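Local coordinates for protein phosphoribosylaminoimidazole carboxylase, ATPase subunit (Thermus thermophilus, PDB 3AW8) that probably catalyses the ATP-dependent carboxylation of 5-aminoimidazole ribonucleotide with bicarbonate to N5-carboxyaminoimidazole ribonucleotide, a step of purine biosynthesis, at residues A[62-72]-A[84-95]; A[23-31]-A[53-61]. All coordinates share one frame; numbering follows the deposited sequence.

How the contacts relate
Both contacts belong to the Rossmann-like preATP-grasp domain and reach the same four-stranded parallel sheet, their centres about 15 Å apart. They follow in series along the chain: contact 2 packs helix 50-57 on strand 25-29, and its segment 53-61 runs straight into segment 62-72 of contact 1, which begins with an outermost strand, 62-65. Helix 72-81, which starts at the end of segment 62-72, touches L53 of contact 2 as well as L84 and L91 of contact 1. Only contact 1 comes near the nucleotide site: the E68 side chain is about 8 Å from the bound AMP and about 6 Å from that of the pocket residue E258. Contact 2 lies away from the annotated sites.

Contact 1. Residues A[62-72]-A[84-95]; sequences LVTYEFENVPV and LYPPAKALEVAQ
V63 and L84 form a single beta bridge at the outer edge of the Rossmann-like parallel sheet, with their CA atoms 4.9 Å apart, and V63 O accepts from Y85 N at 3.1 Å. On the side chains, V63 CG1 meets L84 CD1. The next residue, T64, has OG1 anti to its backbone nitrogen (chi1 -176°), which lets the hydroxyl donate to Y85 O at 2.7 Å in the carbonyl plane; the same OG1 is also bonded to H282 of helix 278-287, tying this edge to a more distant part of the chain. The Y65 ring packs one face against L91 of helix 88-94, whose CD1 makes a CH-pi contact 4.0 Å from the centroid, while P86 O and L84 CD1 lie near the ring edge. Y65 OH lies by P86 O and P87 O, both weak hydrogen bonds at most; the peptide before P86 is cis. Q95 NE2 clasps the type I turn F67-V70, donating to E68 O at 2.9 Å and to V70 O at 3.0 Å, which holds the amide against rotation. E68 O lies in the Q95 amide plane, whereas NE2 stands 37° above the V70 carbonyl plane, off its lone pairs. The E68 side chain leans toward A94, its OE1 in a salt bridge with R262. V70 CG1 packs on L91 CD1 at 3.6 Å. V72, in the first turn of helix 72-81, directs CG2 at L91 CB and A88, while its CG1 lies 4.0 Å from OE2 of E92, whose OE1 pairs with R76.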
loop_
_atom_site.group_PDB
_atom_site.type_symbol
_atom_site.label_atom_id
_atom_site.label_comp_id
_atom_site.label_asym_id
_atom_site.label_seq_id
_atom_site.Cartn_x
_atom_site.Cartn_y
_atom_site.Cartn_z
ATOM N N LEU A 62 -14.653 13.844 10.296
ATOM C CA LEU A 62 -13.631 14.402 11.177
ATOM C C LEU A 62 -12.585 15.125 10.323
ATOM O O LEU A 62 -12.569 14.986 9.101
ATOM C CB LEU A 62 -12.968 13.291 12.007
ATOM C CG LEU A 62 -12.058 12.259 11.321
ATOM C CD1 LEU A 62 -10.628 12.791 11.251
ATOM C CD2 LEU A 62 -12.074 10.954 12.110
ATOM N N VAL A 63 -11.720 15.899 10.969
ATOM C CA VAL A 63 -10.689 16.639 10.266
ATOM C C VAL A 63 -9.347 16.497 10.950
ATOM O O VAL A 63 -9.248 16.632 12.169
ATOM C CB VAL A 63 -11.034 18.137 10.186
ATOM C CG1 VAL A 63 -9.866 18.909 9.591
ATOM C CG2 VAL A 63 -12.285 18.334 9.339
ATOM N N THR A 64 -8.316 16.215 10.158
ATOM C CA THR A 64 -6.956 16.071 10.665
ATOM C C THR A 64 -6.080 16.923 9.733
ATOM O O THR A 64 -6.582 17.496 8.769
ATOM C CB THR A 64 -6.533 14.573 10.655
ATOM O OG1 THR A 64 -5.237 14.425 11.248
ATOM C CG2 THR A 64 -6.526 14.024 9.225
ATOM N N TYR A 65 -4.787 17.032 10.010
ATOM C CA TYR A 65 -3.922 17.848 9.153
ATOM C C TYR A 65 -2.561 17.212 8.881
ATOM O O TYR A 65 -2.088 16.401 9.672
ATOM C CB TYR A 65 -3.730 19.237 9.775
ATOM C CG TYR A 65 -3.575 19.201 11.276
ATOM C CD1 TYR A 65 -4.691 19.203 12.117
ATOM C CD2 TYR A 65 -2.316 19.113 11.859
ATOM C CE1 TYR A 65 -4.551 19.111 13.504
ATOM C CE2 TYR A 65 -2.164 19.020 13.245
ATOM C CZ TYR A 65 -3.284 19.019 14.058
ATOM O OH TYR A 65 -3.121 18.921 15.419
ATOM N N GLU A 66 -1.941 17.587 7.759
ATOM C CA GLU A 66 -0.629 17.052 7.380
ATOM C C GLU A 66 0.389 18.158 7.165
ATOM O O GLU A 66 1.586 17.934 7.260
ATOM C CB GLU A 66 -0.736 16.193 6.112
ATOM C CG GLU A 66 -1.274 16.929 4.876
ATOM C CD GLU A 66 -0.191 17.288 3.858
ATOM O OE1 GLU A 66 0.124 18.486 3.699
ATOM O OE2 GLU A 66 0.346 16.360 3.210
ATOM N N PHE A 67 -0.100 19.350 6.864
ATOM C CA PHE A 67 0.744 20.518 6.646
ATOM C C PHE A 67 1.069 21.069 8.038
ATOM O O PHE A 67 0.209 21.666 8.679
ATOM C CB PHE A 67 -0.054 21.523 5.823
ATOM C CG PHE A 67 0.624 22.838 5.620
ATOM C CD1 PHE A 67 -0.120 23.954 5.260
ATOM C CD2 PHE A 67 2.001 22.969 5.766
ATOM C CE1 PHE A 67 0.486 25.182 5.047
ATOM C CE2 PHE A 67 2.623 24.205 5.553
ATOM C CZ PHE A 67 1.859 25.310 5.193
ATOM N N GLU A 68 2.304 20.881 8.503
ATOM C CA GLU A 68 2.698 21.317 9.854
ATOM C C GLU A 68 2.594 22.811 10.178
ATOM O O GLU A 68 2.485 23.187 11.352
ATOM C CB GLU A 68 4.125 20.854 10.182
ATOM C CG GLU A 68 4.383 20.735 11.693
ATOM C CD GLU A 68 5.855 20.547 12.044
ATOM O OE1 GLU A 68 6.586 19.924 11.240
ATOM O OE2 GLU A 68 6.276 21.012 13.132
ATOM N N ASN A 69 2.651 23.661 9.157
ATOM C CA ASN A 69 2.553 25.089 9.393
ATOM C C ASN A 69 1.171 25.633 9.084
ATOM O O ASN A 69 0.995 26.840 8.915
ATOM C CB ASN A 69 3.597 25.847 8.582
ATOM C CG ASN A 69 4.910 25.957 9.310
ATOM O OD1 ASN A 69 4.961 25.813 10.534
ATOM N ND2 ASN A 69 5.982 26.228 8.572
ATOM N N VAL A 70 0.191 24.741 9.006
ATOM C CA VAL A 70 -1.169 25.168 8.741
ATOM C C VAL A 70 -1.560 26.171 9.825
ATOM O O VAL A 70 -1.220 25.989 10.997
ATOM C CB VAL A 70 -2.146 23.978 8.782
ATOM C CG1 VAL A 70 -2.234 23.410 10.199
ATOM C CG2 VAL A 70 -3.508 24.420 8.281
ATOM N N PRO A 71 -2.260 27.256 9.440
ATOM C CA PRO A 71 -2.698 28.289 10.386
ATOM C C PRO A 71 -3.558 27.661 11.466
ATOM O O PRO A 71 -4.592 27.081 11.163
ATOM C CB PRO A 71 -3.504 29.238 9.505
ATOM C CG PRO A 71 -2.825 29.124 8.184
ATOM C CD PRO A 71 -2.623 27.631 8.060
ATOM N N VAL A 72 -3.138 27.760 12.719
ATOM C CA VAL A 72 -3.916 27.174 13.804
ATOM C C VAL A 72 -5.329 27.771 13.835
ATOM O O VAL A 72 -6.263 27.174 14.373
ATOM C CB VAL A 72 -3.235 27.399 15.166
ATOM C CG1 VAL A 72 -3.341 28.851 15.560
ATOM C CG2 VAL A 72 -3.867 26.504 16.213
ATOM N N LEU A 84 -11.709 17.053 15.629
ATOM C CA LEU A 84 -10.418 17.427 15.075
ATOM C C LEU A 84 -9.311 16.727 15.836
ATOM O O LEU A 84 -9.169 16.924 17.037
ATOM C CB LEU A 84 -10.220 18.941 15.182
ATOM C CG LEU A 84 -8.900 19.523 14.679
ATOM C CD1 LEU A 84 -8.985 19.700 13.171
ATOM C CD2 LEU A 84 -8.616 20.860 15.360
ATOM N N TYR A 85 -8.527 15.912 15.139
ATOM C CA TYR A 85 -7.424 15.205 15.776
ATOM C C TYR A 85 -6.191 15.305 14.894
ATOM O O TYR A 85 -6.278 15.107 13.687
ATOM C CB TYR A 85 -7.763 13.730 15.980
ATOM C CG TYR A 85 -9.145 13.460 16.525
ATOM C CD1 TYR A 85 -10.255 13.452 15.684
ATOM C CD2 TYR A 85 -9.343 13.165 17.875
ATOM C CE1 TYR A 85 -11.528 13.149 16.167
ATOM C CE2 TYR A 85 -10.612 12.862 18.369
ATOM C CZ TYR A 85 -11.699 12.854 17.508
ATOM O OH TYR A 85 -12.957 12.547 17.979
ATOM N N PRO A 86 -5.024 15.621 15.477
ATOM C CA PRO A 86 -4.770 15.893 16.895
ATOM C C PRO A 86 -5.404 17.211 17.308
ATOM O O PRO A 86 -5.866 17.974 16.469
ATOM C CB PRO A 86 -3.245 15.959 16.969
ATOM C CG PRO A 86 -2.809 15.095 15.842
ATOM C CD PRO A 86 -3.752 15.509 14.747
ATOM N N PRO A 87 -5.433 17.494 18.619
ATOM C CA PRO A 87 -6.018 18.737 19.136
ATOM C C PRO A 87 -5.253 19.964 18.654
ATOM O O PRO A 87 -4.036 19.906 18.472
ATOM C CB PRO A 87 -5.916 18.563 20.650
ATOM C CG PRO A 87 -5.973 17.083 20.825
ATOM C CD PRO A 87 -5.086 16.580 19.722
ATOM N N ALA A 88 -5.966 21.071 18.467
ATOM C CA ALA A 88 -5.356 22.323 18.014
ATOM C C ALA A 88 -4.193 22.766 18.898
ATOM O O ALA A 88 -3.279 23.447 18.435
ATOM C CB ALA A 88 -6.407 23.430 17.951
ATOM N N LYS A 89 -4.226 22.381 20.169
ATOM C CA LYS A 89 -3.164 22.752 21.098
ATOM C C LYS A 89 -1.809 22.258 20.593
ATOM O O LYS A 89 -0.824 23.001 20.621
ATOM C CB LYS A 89 -3.444 22.160 22.485
ATOM C CG LYS A 89 -2.465 22.589 23.583
ATOM C CD LYS A 89 -2.749 21.807 24.865
ATOM C CE LYS A 89 -1.806 22.172 26.011
ATOM N NZ LYS A 89 -2.001 23.572 26.480
ATOM N N ALA A 90 -1.769 21.005 20.135
ATOM C CA ALA A 90 -0.542 20.395 19.622
ATOM C C ALA A 90 0.106 21.259 18.540
ATOM O O ALA A 90 1.327 21.387 18.489
ATOM C CB ALA A 90 -0.840 19.011 19.083
ATOM N N LEU A 91 -0.711 21.846 17.673
ATOM C CA LEU A 91 -0.198 22.720 16.627
ATOM C C LEU A 91 0.423 23.946 17.278
ATOM O O LEU A 91 1.510 24.383 16.906
ATOM C CB LEU A 91 -1.328 23.181 15.707
ATOM C CG LEU A 91 -1.710 22.298 14.531
ATOM C CD1 LEU A 91 -2.826 22.966 13.750
ATOM C CD2 LEU A 91 -0.502 22.099 13.645
ATOM N N GLU A 92 -0.292 24.502 18.249
ATOM C CA GLU A 92 0.153 25.684 18.977
ATOM C C GLU A 92 1.544 25.427 19.559
ATOM O O GLU A 92 2.490 26.162 19.294
ATOM C CB GLU A 92 -0.837 25.988 20.110
ATOM C CG GLU A 92 -0.925 27.449 20.530
ATOM C CD GLU A 92 -2.057 28.203 19.833
ATOM O OE1 GLU A 92 -3.228 27.754 19.937
ATOM O OE2 GLU A 92 -1.777 29.247 19.193
ATOM N N VAL A 93 1.652 24.373 20.357
ATOM C CA VAL A 93 2.915 24.009 20.979
ATOM C C VAL A 93 4.026 23.807 19.951
ATOM O O VAL A 93 5.104 24.387 20.065
ATOM C CB VAL A 93 2.772 22.700 21.798
ATOM C CG1 VAL A 93 4.112 22.301 22.384
ATOM C CG2 VAL A 93 1.748 22.882 22.901
ATOM N N ALA A 94 3.750 22.987 18.942
ATOM C CA ALA A 94 4.732 22.655 17.912
ATOM C C ALA A 94 5.148 23.766 16.955
ATOM O O ALA A 94 6.191 23.665 16.316
ATOM C CB ALA A 94 4.241 21.459 17.111
ATOM N N GLN A 95 4.350 24.821 16.851
ATOM C CA GLN A 95 4.674 25.900 15.935
ATOM C C GLN A 95 5.503 27.040 16.540
ATOM O O GLN A 95 5.799 28.027 15.865
ATOM C CB GLN A 95 3.389 26.445 15.297
ATOM C CG GLN A 95 2.639 25.430 14.438
ATOM C CD GLN A 95 1.521 26.060 13.605
ATOM O OE1 GLN A 95 0.786 26.924 14.082
ATOM N NE2 GLN A 95 1.385 25.615 12.362
#

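Contact 2. Residues A[23-31]-A[53-61]; sequences LSFRFLDPS and LLRFAEGLA
L28 lays its CB over one face of the F56 ring, 3.9 Å from the centroid in a CH-pi contact, and L60 CD1 lies on the opposite face, so the ring is sandwiched between two leucines. F56 thus packs the helix on the strand, the alpha-on-beta packing of the Rossmann-like domain; the axes of helix segment 53-57 and strand 25-29 run nearly antiparallel (171°), 9.1 Å apart at closest. About a turn earlier in the helix, L53 CD2 meets L28 CD1. A chi1 of 180° sends the R26 chain straight out from the same strand face, its CG passing F56 CD2 before a bend at chi3 brings the guanidinium to the turn A57-L60. There R26 NH1 donates to F56 O and to E58 O, each at 2.8 Å; F56 O lies in the guanidinium plane, yet NH1 stands 52° above the F56 carbonyl plane, whereas it meets the E58 carbonyl in plane. R26 NH2 forms a salt bridge with E58 OE1 at 3.1 Å, from above the carboxylate plane. Putting a leucine at R26 would probably leave both carbonyls without these donors and the E58 carboxylate without its mate. One charged group thus serves two backbone oxygens and a carboxylate.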
loop_
_atom_site.group_PDB
_atom_site.type_symbol
_atom_site.label_atom_id
_atom_site.label_comp_id
_atom_site.label_asym_id
_atom_site.label_seq_id
_atom_site.Cartn_x
_atom_site.Cartn_y
_atom_site.Cartn_z
ATOM N N LEU A 23 -12.166 3.981 3.370
ATOM C CA LEU A 23 -12.400 5.371 3.742
ATOM C C LEU A 23 -12.441 6.315 2.530
ATOM O O LEU A 23 -12.160 5.918 1.395
ATOM C CB LEU A 23 -11.313 5.838 4.707
ATOM C CG LEU A 23 -11.068 5.007 5.975
ATOM C CD1 LEU A 23 -9.845 5.538 6.711
ATOM C CD2 LEU A 23 -12.299 5.055 6.878
ATOM N N SER A 24 -12.797 7.568 2.788
ATOM C CA SER A 24 -12.877 8.601 1.756
ATOM C C SER A 24 -12.106 9.812 2.236
ATOM O O SER A 24 -11.958 10.029 3.440
ATOM C CB SER A 24 -14.322 8.998 1.501
ATOM O OG SER A 24 -15.034 7.882 1.030
ATOM N N PHE A 25 -11.633 10.620 1.302
ATOM C CA PHE A 25 -10.838 11.772 1.683
ATOM C C PHE A 25 -11.160 13.012 0.894
ATOM O O PHE A 25 -11.667 12.930 -0.221
ATOM C CB PHE A 25 -9.346 11.438 1.504
ATOM C CG PHE A 25 -8.888 10.294 2.347
ATOM C CD1 PHE A 25 -8.385 10.512 3.621
ATOM C CD2 PHE A 25 -9.035 8.987 1.896
ATOM C CE1 PHE A 25 -8.033 9.441 4.446
ATOM C CE2 PHE A 25 -8.690 7.906 2.709
ATOM C CZ PHE A 25 -8.187 8.132 3.989
ATOM N N ARG A 26 -10.870 14.157 1.504
ATOM C CA ARG A 26 -11.031 15.455 0.874
ATOM C C ARG A 26 -9.877 16.296 1.397
ATOM O O ARG A 26 -9.650 16.372 2.606
ATOM C CB ARG A 26 -12.358 16.104 1.252
ATOM C CG ARG A 26 -12.540 17.472 0.604
ATOM C CD ARG A 26 -13.851 18.104 1.012
ATOM N NE ARG A 26 -14.999 17.362 0.504
ATOM C CZ ARG A 26 -16.210 17.411 1.048
ATOM N NH1 ARG A 26 -16.426 18.164 2.116
ATOM N NH2 ARG A 26 -17.204 16.709 0.527
ATOM N N PHE A 27 -9.131 16.917 0.496
ATOM C CA PHE A 27 -8.005 17.738 0.921
ATOM C C PHE A 27 -8.289 19.206 0.679
ATOM O O PHE A 27 -9.143 19.558 -0.135
ATOM C CB PHE A 27 -6.719 17.353 0.161
ATOM C CG PHE A 27 -6.363 15.903 0.264
ATOM C CD1 PHE A 27 -6.859 14.985 -0.657
ATOM C CD2 PHE A 27 -5.594 15.442 1.323
ATOM C CE1 PHE A 27 -6.597 13.622 -0.516
ATOM C CE2 PHE A 27 -5.327 14.081 1.473
ATOM C CZ PHE A 27 -5.832 13.168 0.550
ATOM N N LEU A 28 -7.570 20.058 1.401
ATOM C CA LEU A 28 -7.682 21.504 1.238
ATOM C C LEU A 28 -6.231 21.943 1.067
ATOM O O LEU A 28 -5.363 21.535 1.832
ATOM C CB LEU A 28 -8.273 22.185 2.483
ATOM C CG LEU A 28 -8.907 23.573 2.264
ATOM C CD1 LEU A 28 -9.027 24.298 3.601
ATOM C CD2 LEU A 28 -8.076 24.414 1.320
ATOM N N ASP A 29 -5.970 22.742 0.042
ATOM C CA ASP A 29 -4.629 23.235 -0.209
ATOM C C ASP A 29 -4.758 24.396 -1.171
ATOM O O ASP A 29 -5.591 24.371 -2.070
ATOM C CB ASP A 29 -3.738 22.142 -0.820
ATOM C CG ASP A 29 -2.254 22.486 -0.728
ATOM O OD1 ASP A 29 -1.784 23.367 -1.489
ATOM O OD2 ASP A 29 -1.558 21.890 0.126
ATOM N N PRO A 30 -3.947 25.440 -0.978
ATOM C CA PRO A 30 -3.976 26.622 -1.839
ATOM C C PRO A 30 -3.412 26.411 -3.246
ATOM O O PRO A 30 -3.586 27.251 -4.128
ATOM C CB PRO A 30 -3.187 27.651 -1.028
ATOM C CG PRO A 30 -2.225 26.810 -0.259
ATOM C CD PRO A 30 -3.081 25.662 0.193
ATOM N N SER A 31 -2.745 25.285 -3.461
ATOM C CA SER A 31 -2.172 25.008 -4.767
ATOM C C SER A 31 -2.946 23.956 -5.541
ATOM O O SER A 31 -3.124 22.836 -5.075
ATOM C CB SER A 31 -0.729 24.560 -4.618
ATOM O OG SER A 31 -0.215 24.199 -5.883
ATOM N N LEU A 53 -12.648 27.170 3.623
ATOM C CA LEU A 53 -12.548 26.348 4.814
ATOM C C LEU A 53 -13.861 25.628 5.107
ATOM O O LEU A 53 -13.894 24.402 5.184
ATOM C CB LEU A 53 -12.154 27.205 6.021
ATOM C CG LEU A 53 -11.050 26.670 6.937
ATOM C CD1 LEU A 53 -11.225 27.238 8.319
ATOM C CD2 LEU A 53 -11.109 25.173 7.019
ATOM N N LEU A 54 -14.943 26.394 5.266
ATOM C CA LEU A 54 -16.263 25.830 5.568
ATOM C C LEU A 54 -16.840 24.950 4.452
ATOM O O LEU A 54 -17.525 23.962 4.721
ATOM C CB LEU A 54 -17.236 26.960 5.905
ATOM C CG LEU A 54 -16.786 27.817 7.095
ATOM C CD1 LEU A 54 -17.728 28.991 7.255
ATOM C CD2 LEU A 54 -16.746 26.975 8.371
ATOM N N ARG A 55 -16.560 25.316 3.205
ATOM C CA ARG A 55 -17.023 24.540 2.063
ATOM C C ARG A 55 -16.380 23.151 2.133
ATOM O O ARG A 55 -17.051 22.129 1.979
ATOM C CB ARG A 55 -16.629 25.239 0.762
ATOM C CG ARG A 55 -17.037 24.487 -0.493
ATOM C CD ARG A 55 -16.865 25.326 -1.758
ATOM N NE ARG A 55 -15.480 25.724 -2.024
ATOM C CZ ARG A 55 -14.989 26.945 -1.814
ATOM N NH1 ARG A 55 -13.716 27.205 -2.090
ATOM N NH2 ARG A 55 -15.765 27.913 -1.330
ATOM N N PHE A 56 -15.074 23.125 2.387
ATOM C CA PHE A 56 -14.326 21.878 2.495
ATOM C C PHE A 56 -14.774 21.036 3.697
ATOM O O PHE A 56 -14.711 19.807 3.669
ATOM C CB PHE A 56 -12.814 22.208 2.573
ATOM C CG PHE A 56 -12.014 21.297 3.478
ATOM C CD1 PHE A 56 -11.924 21.554 4.841
ATOM C CD2 PHE A 56 -11.362 20.174 2.964
ATOM C CE1 PHE A 56 -11.202 20.714 5.688
ATOM C CE2 PHE A 56 -10.633 19.319 3.804
ATOM C CZ PHE A 56 -10.555 19.594 5.176
ATOM N N ALA A 57 -15.256 21.687 4.745
ATOM C CA ALA A 57 -15.659 20.952 5.938
ATOM C C ALA A 57 -17.006 20.241 5.877
ATOM O O ALA A 57 -17.258 19.342 6.670
ATOM C CB ALA A 57 -15.618 21.875 7.143
ATOM N N GLU A 58 -17.856 20.621 4.931
ATOM C CA GLU A 58 -19.188 20.029 4.819
ATOM C C GLU A 58 -19.207 18.512 4.730
ATOM O O GLU A 58 -18.461 17.911 3.967
ATOM C CB GLU A 58 -19.929 20.621 3.611
ATOM C CG GLU A 58 -19.568 20.001 2.260
ATOM C CD GLU A 58 -20.357 18.723 1.970
ATOM O OE1 GLU A 58 -19.962 17.967 1.048
ATOM O OE2 GLU A 58 -21.379 18.481 2.661
ATOM N N GLY A 59 -20.072 17.895 5.521
ATOM C CA GLY A 59 -20.201 16.451 5.499
ATOM C C GLY A 59 -19.060 15.652 6.099
ATOM O O GLY A 59 -19.200 14.447 6.316
ATOM N N LEU A 60 -17.935 16.297 6.379
ATOM C CA LEU A 60 -16.810 15.577 6.943
ATOM C C LEU A 60 -17.156 14.893 8.256
ATOM O O LEU A 60 -17.925 15.408 9.069
ATOM C CB LEU A 60 -15.625 16.519 7.149
ATOM C CG LEU A 60 -15.038 17.095 5.858
ATOM C CD1 LEU A 60 -13.946 18.117 6.186
ATOM C CD2 LEU A 60 -14.495 15.951 5.004
ATOM N N ALA A 61 -16.590 13.713 8.453
ATOM C CA ALA A 61 -16.824 12.976 9.676
ATOM C C ALA A 61 -15.880 13.547 10.721
ATOM O O ALA A 61 -16.252 13.721 11.878
ATOM C CB ALA A 61 -16.547 11.514 9.459
#